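Local structure of ancylostoma secreted protein 2 (Necator americanus, 4NUN) at residues Lys120-Glu125 / Val146-Gln151. The protein is a secreted hookworm protein of the CAP (cysteine-rich secretory protein) family that binds divalent metal ions such as copper and zinc. Numbering follows the deposited sequence.
With CU (copper (II) ion), chain B.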
loop_
_atom_site.group_PDB
_atom_site.type_symbol
_atom_site.label_atom_id
_atom_site.label_comp_id
_atom_site.label_asym_id
_atom_site.label_seq_id
_atom_site.Cartn_x
_atom_site.Cartn_y
_atom_site.Cartn_z
ATOM N N LYS A 120 -5.631 -1.143 6.710
ATOM C CA LYS A 120 -6.504 -2.308 6.837
ATOM C C LYS A 120 -7.646 -2.260 5.824
ATOM O O LYS A 120 -7.998 -3.273 5.215
ATOM C CB LYS A 120 -7.049 -2.410 8.259
ATOM C CG LYS A 120 -5.990 -2.760 9.286
ATOM C CD LYS A 120 -6.359 -2.208 10.676
ATOM C CE LYS A 120 -7.552 -2.925 11.309
ATOM N NZ LYS A 120 -7.122 -4.193 11.986
ATOM N N ALA A 121 -8.213 -1.072 5.640
ATOM C CA ALA A 121 -9.292 -0.852 4.675
ATOM C C ALA A 121 -8.848 -1.154 3.246
ATOM O O ALA A 121 -9.542 -1.845 2.506
ATOM C CB ALA A 121 -9.784 0.591 4.760
ATOM N N TRP A 122 -7.712 -0.585 2.853
ATOM C CA TRP A 122 -7.108 -0.875 1.555
ATOM C C TRP A 122 -6.846 -2.377 1.380
ATOM O O TRP A 122 -7.305 -2.979 0.417
ATOM C CB TRP A 122 -5.797 -0.095 1.382
ATOM C CG TRP A 122 -6.000 1.385 1.348
ATOM C CD1 TRP A 122 -7.138 2.055 0.972
ATOM C CD2 TRP A 122 -5.057 2.384 1.745
ATOM N NE1 TRP A 122 -6.945 3.414 1.089
ATOM C CE2 TRP A 122 -5.675 3.641 1.560
ATOM C CE3 TRP A 122 -3.737 2.339 2.221
ATOM C CZ2 TRP A 122 -5.027 4.839 1.852
ATOM C CZ3 TRP A 122 -3.091 3.531 2.501
ATOM C CH2 TRP A 122 -3.739 4.765 2.320
ATOM N N PHE A 123 -6.122 -2.963 2.328
ATOM C CA PHE A 123 -5.725 -4.355 2.253
ATOM C C PHE A 123 -6.934 -5.283 2.372
ATOM O O PHE A 123 -6.905 -6.419 1.886
ATOM C CB PHE A 123 -4.725 -4.676 3.363
ATOM C CG PHE A 123 -4.243 -6.101 3.342
ATOM C CD1 PHE A 123 -3.174 -6.476 2.535
ATOM C CD2 PHE A 123 -4.872 -7.074 4.105
ATOM C CE1 PHE A 123 -2.722 -7.801 2.501
ATOM C CE2 PHE A 123 -4.437 -8.395 4.075
ATOM C CZ PHE A 123 -3.359 -8.761 3.268
ATOM N N GLY A 124 -7.983 -4.788 3.032
ATOM C CA GLY A 124 -9.190 -5.556 3.290
ATOM C C GLY A 124 -9.880 -6.021 2.024
ATOM O O GLY A 124 -10.648 -6.989 2.043
ATOM N N GLU A 125 -9.598 -5.342 0.914
ATOM C CA GLU A 125 -10.199 -5.711 -0.355
ATOM C C GLU A 125 -9.921 -7.171 -0.755
ATOM O O GLU A 125 -10.740 -7.797 -1.434
ATOM C CB GLU A 125 -9.772 -4.738 -1.446
ATOM C CG GLU A 125 -10.333 -3.338 -1.259
ATOM C CD GLU A 125 -9.680 -2.332 -2.177
ATOM O OE1 GLU A 125 -8.696 -2.689 -2.858
ATOM O OE2 GLU A 125 -10.143 -1.180 -2.222
ATOM N N VAL A 146 -10.397 -3.925 -6.413
ATOM C CA VAL A 146 -9.395 -4.488 -5.515
ATOM C C VAL A 146 -8.081 -3.725 -5.656
ATOM O O VAL A 146 -7.034 -4.189 -5.202
ATOM C CB VAL A 146 -9.181 -6.007 -5.766
ATOM C CG1 VAL A 146 -10.479 -6.755 -5.593
ATOM C CG2 VAL A 146 -8.616 -6.253 -7.150
ATOM N N GLY A 147 -8.158 -2.536 -6.252
ATOM C CA GLY A 147 -6.986 -1.766 -6.632
ATOM C C GLY A 147 -6.162 -1.111 -5.529
ATOM O O GLY A 147 -5.011 -0.736 -5.767
ATOM N N HIS A 148 -6.737 -0.946 -4.338
ATOM C CA HIS A 148 -5.965 -0.433 -3.204
ATOM C C HIS A 148 -5.067 -1.548 -2.689
ATOM O O HIS A 148 -3.875 -1.344 -2.456
ATOM C CB HIS A 148 -6.882 0.062 -2.094
ATOM C CG HIS A 148 -7.898 1.061 -2.548
ATOM N ND1 HIS A 148 -9.233 0.753 -2.678
ATOM C CD2 HIS A 148 -7.774 2.361 -2.901
ATOM C CE1 HIS A 148 -9.895 1.823 -3.083
ATOM N NE2 HIS A 148 -9.032 2.812 -3.226
ATOM N N TYR A 149 -5.654 -2.734 -2.537
ATOM C CA TYR A 149 -4.909 -3.939 -2.195
ATOM C C TYR A 149 -3.743 -4.230 -3.142
ATOM O O TYR A 149 -2.615 -4.436 -2.692
ATOM C CB TYR A 149 -5.820 -5.166 -2.191
ATOM C CG TYR A 149 -5.027 -6.468 -2.141
ATOM C CD1 TYR A 149 -4.426 -6.896 -0.957
ATOM C CD2 TYR A 149 -4.868 -7.264 -3.279
ATOM C CE1 TYR A 149 -3.704 -8.074 -0.907
ATOM C CE2 TYR A 149 -4.146 -8.456 -3.228
ATOM C CZ TYR A 149 -3.569 -8.848 -2.041
ATOM O OH TYR A 149 -2.849 -10.019 -1.974
ATOM N N THR A 150 -4.029 -4.283 -4.443
ATOM C CA THR A 150 -3.019 -4.672 -5.426
ATOM C C THR A 150 -1.847 -3.708 -5.430
ATOM O O THR A 150 -0.707 -4.114 -5.629
ATOM C CB THR A 150 -3.598 -4.816 -6.861
ATOM O OG1 THR A 150 -4.181 -3.580 -7.286
ATOM C CG2 THR A 150 -4.638 -5.919 -6.918
ATOM N N GLN A 151 -2.118 -2.432 -5.200
ATOM C CA GLN A 151 -1.031 -1.465 -5.053
ATOM C C GLN A 151 -0.259 -1.691 -3.757
ATOM O O GLN A 151 0.967 -1.574 -3.746
ATOM C CB GLN A 151 -1.559 -0.031 -5.107
ATOM C CG GLN A 151 -0.509 1.027 -4.829
ATOM C CD GLN A 151 0.556 1.083 -5.918
ATOM O OE1 GLN A 151 0.411 1.816 -6.907
ATOM N NE2 GLN A 151 1.637 0.307 -5.741
HETATM CU CU CU B . -8.755 4.798 -4.653
HETATM O O HOH W 1 -11.338 5.084 -4.612
#
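The rings of F123 and Y149 meet in an offset edge-to-face pair: the tyrosine turns its edge to the phenylalanine face, with centroids 5.4 Å apart and planes at 64°. CE1 of F123 lies 3.6 Å from CE1 of Y149. Both side chains leave their helices with CG opposite the backbone N, which lays them side by side, pointing the same way, and V45 of helix 28-46 touches both. W122 and H148 form the second aromatic pair. The five-membered ring of W122 is near parallel to the imidazole but slid so far along that they barely overlap, and CB of W122 touches CB of H148 at 3.6 Å. The indole NE1 is bound by the I101 carbonyl of strand 98-104. At the edge of the H148 ring, near its plane, stands the carboxylate of E125, its own plane turned 47° from the imidazole; OE2 is modelled implausibly close to ND1, so the bonding there remains doubtful. The extended E125 chain carries OE1 to the first turn of helix 147-152. There Y149 N gives OE1 a nearly straight hydrogen bond (3.1 Å, 173°), approaching from above the carboxylate plane, and H148 N adds a weak, bent one at 3.0 Å. Beyond the imidazole, NE2 of H148 holds the copper ion at 2.5 Å, with H88 and a water as further ligands. This is the metal site of the CAP fold, which also takes zinc. E125, at the start of helix 125-128 just past helix 111-123, is thus tied to the N-terminal turn of helix 147-152: two main-chain N-H groups, one of them a weak donor, grip OE1 and hold the buried carboxylate in place beside the copper ligand.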